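Local coordinates for protein beta-galactosidase (Streptococcus pneumoniae, PDB 4CU9) that hydrolyses beta-galactosides, the fragment here being a calcium-binding carbohydrate-binding module that probably recognises galactose-containing glycans, at residues Ala80-His85 with Met179-Pro184; Tyr137-Asp142 with Ile149-Lys154. All blocks are in the same frame, centred on the assembly; numbering follows the deposited sequence.

Contact 1 (Ala80-His85 with Met179-Pro184); sequences AQAKLH and MTFLAP
Ala-82 and Phe-181 face each other as a non-hydrogen-bonded residue pair on two antiparallel strands in the beta-sandwich of this galactose-binding-like module, the short strand axes running at 167°. Their side chains share the buried side of the sheet: Ala-82 CB lies 3.9 Å from Phe-181 CD1, approaching the ring obliquely. CG beside its own backbone N (chi1 -60°) sets the phenyl group's place on this face, where it also meets Trp-163, Val-66 and Phe-68. Water 1 sits over one ring face, offset toward the rim, and donates to both Lys-83 O (2.9 Å) and Thr-180 O.

On the other side of the sheet, Lys-83 and Leu-182 lie two rungs apart, diagonally across the strands, and slant across one another, Lys-83 CE coming to 3.9 Å from Leu-182 CD1. The lysine's bend at chi4 (-85°) turns NZ away from the leucine, and the ammonium group binds Asn-150 OD1 and forms a salt bridge with Glu-148.

Where the strand pairing ends, Ala-80 and Gln-81 both oppose Leu-182, a classic beta bulge, while Ala-80 CB rests 4.0 Å from Pro-184 CB. Leu-182 O receives two backbone donors there, Ala-80 N at 2.9 Å and Gln-81 N at 3.2 Å.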
# COMPACT_ATOMS: atom_id res chain seq x y z
N ALA A 80 1.14 -12.85 8.93
CA ALA A 80 2.44 -12.82 9.61
C ALA A 80 3.59 -12.63 8.62
O ALA A 80 4.77 -12.69 8.99
CB ALA A 80 2.65 -14.10 10.43
N GLN A 81 3.26 -12.50 7.34
CA GLN A 81 4.29 -12.34 6.33
C GLN A 81 3.78 -11.35 5.28
O GLN A 81 2.56 -11.17 5.12
CB GLN A 81 4.62 -13.68 5.67
CG GLN A 81 4.99 -14.81 6.66
CD GLN A 81 5.32 -16.09 5.94
OE1 GLN A 81 4.51 -17.03 5.90
NE2 GLN A 81 6.48 -16.14 5.37
N ALA A 82 4.71 -10.73 4.58
CA ALA A 82 4.37 -9.78 3.53
C ALA A 82 5.43 -9.81 2.47
O ALA A 82 6.58 -10.21 2.71
CB ALA A 82 4.23 -8.37 4.08
N LYS A 83 5.04 -9.39 1.28
CA LYS A 83 5.96 -9.21 0.17
C LYS A 83 5.78 -7.82 -0.41
O LYS A 83 4.65 -7.33 -0.52
CB LYS A 83 5.71 -10.21 -0.94
CG LYS A 83 6.13 -11.60 -0.52
CD LYS A 83 5.63 -12.63 -1.50
CE LYS A 83 5.92 -14.03 -1.01
NZ LYS A 83 7.29 -14.44 -1.40
N LEU A 84 6.90 -7.24 -0.79
CA LEU A 84 6.95 -5.90 -1.32
C LEU A 84 7.78 -5.89 -2.59
O LEU A 84 8.93 -6.38 -2.56
CB LEU A 84 7.62 -5.00 -0.29
CG LEU A 84 6.88 -4.74 1.02
CD1 LEU A 84 7.75 -4.03 2.03
CD2 LEU A 84 5.73 -3.85 0.69
N HIS A 85 7.25 -5.37 -3.69
CA HIS A 85 8.03 -5.21 -4.93
C HIS A 85 7.99 -3.74 -5.34
O HIS A 85 6.94 -3.25 -5.80
CB HIS A 85 7.42 -6.05 -6.04
CG HIS A 85 8.31 -6.28 -7.22
ND1 HIS A 85 9.49 -5.61 -7.42
CD2 HIS A 85 8.18 -7.14 -8.26
CE1 HIS A 85 10.06 -6.05 -8.54
NE2 HIS A 85 9.29 -6.99 -9.06
N MET A 179 2.18 -5.74 -3.73
CA MET A 179 2.16 -5.73 -2.27
C MET A 179 1.25 -6.88 -1.87
O MET A 179 0.11 -6.93 -2.33
CB MET A 179 1.60 -4.41 -1.77
CG MET A 179 1.31 -4.36 -0.30
SD MET A 179 0.57 -2.83 0.24
CE MET A 179 1.73 -1.57 -0.20
N THR A 180 1.74 -7.76 -1.01
CA THR A 180 1.00 -8.95 -0.59
C THR A 180 1.15 -9.14 0.92
O THR A 180 2.24 -8.85 1.51
CB THR A 180 1.56 -10.21 -1.30
OG1 THR A 180 1.79 -9.93 -2.68
CG2 THR A 180 0.60 -11.34 -1.22
N PHE A 181 0.08 -9.64 1.54
CA PHE A 181 0.10 -10.06 2.93
C PHE A 181 -0.27 -11.53 2.98
O PHE A 181 -1.15 -11.96 2.23
CB PHE A 181 -0.86 -9.22 3.76
CG PHE A 181 -0.51 -7.77 3.72
CD1 PHE A 181 0.52 -7.27 4.52
CD2 PHE A 181 -1.12 -6.92 2.80
CE1 PHE A 181 0.86 -5.93 4.45
CE2 PHE A 181 -0.76 -5.58 2.72
CZ PHE A 181 0.25 -5.10 3.53
N LEU A 182 0.37 -12.30 3.86
CA LEU A 182 0.17 -13.75 3.85
C LEU A 182 0.05 -14.34 5.25
O LEU A 182 0.55 -13.76 6.19
CB LEU A 182 1.31 -14.43 3.12
CG LEU A 182 1.52 -14.09 1.64
CD1 LEU A 182 2.74 -14.83 1.13
CD2 LEU A 182 0.31 -14.42 0.77
N ALA A 183 -0.58 -15.51 5.33
CA ALA A 183 -0.85 -16.25 6.55
C ALA A 183 0.45 -16.69 7.19
O ALA A 183 1.45 -16.79 6.50
CB ALA A 183 -1.73 -17.48 6.27
N PRO A 184 0.43 -16.95 8.50
CA PRO A 184 1.62 -17.51 9.13
C PRO A 184 2.11 -18.82 8.52
O PRO A 184 1.31 -19.57 7.94
CB PRO A 184 1.17 -17.78 10.59
CG PRO A 184 -0.07 -16.98 10.78
CD PRO A 184 -0.69 -16.78 9.43
O HOH W 1 3.21 -6.24 1.78

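Contact 2 (Tyr137-Asp142 with Ile149-Lys154); sequences YRADKD and INVTFK
Asp-140 grips Asn-150 with both carboxylate oxygens at the loop end of an antiparallel beta-hairpin, the one built from strands 132-139 and 149-158 of the module's jelly-roll-like sandwich. Asp-140 OD1 accepts the backbone N of Asn-150 at 2.9 Å (170° at the hydrogen), and Asp-140 OD2 accepts Asn-150 ND2 at the same 2.9 Å. Each donor comes from above the carboxylate plane, and the carboxylate and amide planes stand 86° apart. The amide nevertheless points its N-H well, since OD2 lies almost in the amide plane. Asp-140 reaches both donors because its CG sits between backbone N and carbonyl carbon (chi1 69°), and its own N is held by Asn-150 O at 2.8 Å. Three bonds thus join this one residue pair just beyond the regular strand pairing. The amide oxygen, Asn-150 OD1, has its partner in Lys-83.

The next rung, Ala-139 opposite Val-151, is non-hydrogen-bonded; beyond it Arg-138 and Thr-152 exchange two backbone bonds as a hydrogen-bonded pair. Ala-139 CB touches Ile-149 CG2 at 3.9 Å and Val-151 CG2 at 4.0 Å, so that one methyl meets both branched residues. Val-151 CG1 meets Tyr-137 CB at 3.7 Å and also lies near CG and CD1 of the Tyr-137 ring, approaching obliquely, while the same methyl lies in plane at the edge of the Phe-153 ring. Near the turn, Lys-141 and Ile-149 slant past one another, with Lys-141 CG 3.9 Å from Ile-149 CG1.

Farther out, Tyr-137 is positioned by an edge-to-face meeting with Trp-163 and by the hydrogen bond between its OH and Leu-98 O.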
# COMPACT_ATOMS: atom_id res chain seq x y z
N TYR A 137 8.59 -5.45 12.28
CA TYR A 137 8.78 -6.44 11.23
C TYR A 137 10.28 -6.64 10.96
O TYR A 137 11.13 -5.82 11.39
CB TYR A 137 8.00 -5.99 9.95
CG TYR A 137 8.57 -4.79 9.27
CD1 TYR A 137 9.57 -4.91 8.33
CD2 TYR A 137 8.16 -3.51 9.60
CE1 TYR A 137 10.13 -3.81 7.72
CE2 TYR A 137 8.72 -2.39 9.01
CZ TYR A 137 9.70 -2.55 8.07
OH TYR A 137 10.25 -1.45 7.48
N ARG A 138 10.60 -7.73 10.27
CA ARG A 138 11.94 -7.95 9.72
C ARG A 138 11.85 -8.15 8.22
O ARG A 138 11.00 -8.89 7.76
CB ARG A 138 12.56 -9.19 10.37
CG ARG A 138 12.72 -9.10 11.88
CD ARG A 138 13.73 -8.02 12.29
NE ARG A 138 13.91 -8.01 13.74
CZ ARG A 138 14.46 -7.02 14.44
NH1 ARG A 138 14.92 -5.92 13.85
NH2 ARG A 138 14.56 -7.14 15.77
N ALA A 139 12.70 -7.47 7.45
CA ALA A 139 12.78 -7.67 5.99
C ALA A 139 14.06 -8.47 5.65
O ALA A 139 15.08 -8.36 6.37
CB ALA A 139 12.76 -6.35 5.26
N ASP A 140 14.00 -9.28 4.60
CA ASP A 140 15.12 -10.14 4.20
C ASP A 140 16.21 -9.41 3.41
O ASP A 140 17.32 -9.93 3.25
CB ASP A 140 14.62 -11.39 3.42
CG ASP A 140 14.04 -11.08 2.03
OD1 ASP A 140 13.76 -9.91 1.71
OD2 ASP A 140 13.83 -12.04 1.25
N LYS A 141 15.91 -8.23 2.88
CA LYS A 141 16.91 -7.47 2.17
C LYS A 141 16.65 -5.98 2.26
O LYS A 141 15.66 -5.55 2.88
CB LYS A 141 17.01 -7.96 0.75
CG LYS A 141 15.76 -7.81 -0.08
CD LYS A 141 15.92 -8.55 -1.40
CE LYS A 141 15.74 -10.03 -1.23
NZ LYS A 141 15.56 -10.69 -2.56
N ASP A 142 17.55 -5.20 1.67
CA ASP A 142 17.45 -3.75 1.71
C ASP A 142 16.18 -3.27 1.02
O ASP A 142 15.73 -3.88 0.07
CB ASP A 142 18.63 -3.10 0.98
CG ASP A 142 19.93 -3.21 1.76
OD1 ASP A 142 19.90 -3.59 2.94
OD2 ASP A 142 20.98 -2.92 1.15
N ILE A 149 10.92 -8.17 -1.91
CA ILE A 149 11.38 -8.14 -0.53
C ILE A 149 10.40 -8.95 0.30
O ILE A 149 9.19 -8.80 0.16
CB ILE A 149 11.43 -6.71 0.03
CG1 ILE A 149 12.45 -5.85 -0.73
CG2 ILE A 149 11.77 -6.73 1.51
CD1 ILE A 149 12.15 -4.37 -0.67
N ASN A 150 10.93 -9.82 1.17
CA ASN A 150 10.09 -10.65 2.01
C ASN A 150 10.20 -10.13 3.44
O ASN A 150 11.29 -9.79 3.89
CB ASN A 150 10.45 -12.14 1.91
CG ASN A 150 10.30 -12.70 0.50
OD1 ASN A 150 9.21 -13.07 0.08
ND2 ASN A 150 11.41 -12.76 -0.23
N VAL A 151 9.06 -10.08 4.11
CA VAL A 151 8.93 -9.51 5.44
C VAL A 151 8.21 -10.48 6.36
O VAL A 151 7.26 -11.12 5.95
CB VAL A 151 8.11 -8.20 5.37
CG1 VAL A 151 7.61 -7.74 6.74
CG2 VAL A 151 8.85 -7.08 4.65
N THR A 152 8.68 -10.59 7.62
CA THR A 152 7.98 -11.33 8.64
C THR A 152 7.64 -10.45 9.82
O THR A 152 8.29 -9.44 10.11
CB THR A 152 8.83 -12.52 9.17
OG1 THR A 152 10.11 -12.02 9.55
CG2 THR A 152 9.03 -13.53 8.13
N PHE A 153 6.59 -10.84 10.51
CA PHE A 153 6.19 -10.20 11.73
C PHE A 153 5.43 -11.18 12.62
O PHE A 153 5.02 -12.23 12.17
CB PHE A 153 5.41 -8.91 11.46
CG PHE A 153 4.37 -9.01 10.35
CD1 PHE A 153 4.75 -8.93 9.02
CD2 PHE A 153 3.04 -9.23 10.65
CE1 PHE A 153 3.80 -9.02 8.01
CE2 PHE A 153 2.07 -9.32 9.66
CZ PHE A 153 2.46 -9.23 8.34
N LYS A 154 5.25 -10.82 13.88
CA LYS A 154 4.40 -11.62 14.76
C LYS A 154 2.95 -11.55 14.23
O LYS A 154 2.47 -10.50 13.81
CB LYS A 154 4.53 -11.14 16.20
CG LYS A 154 3.59 -11.85 17.16
CD LYS A 154 3.96 -11.57 18.62
CE LYS A 154 3.00 -12.31 19.54
NZ LYS A 154 3.57 -12.54 20.89

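Contacts 1 and 2 lie side by side in one sheet, their centres about 9 Å apart, because strands 73-86 and 149-158 are direct antiparallel neighbours. The spatial order is therefore 173-182, 73-86, 149-158, 132-139. Along the chain, 80-85 comes first, the hairpin of contact 2 follows, and 179-184 comes last, so a long-range closure near the C-terminus encloses a local hairpin. Among the links between the contacts are backbone bonds of Ala-80 with Phe-153, Ala-82 with Val-151 and Leu-84 with Ile-149. Together they join four neighbouring strands of the sheet. Strand 173-182 also brings contact 1 close to the calcium site, to which its Ile-177 and Glu-178 contribute; Thr-180's side chain is about 8 Å from the ion.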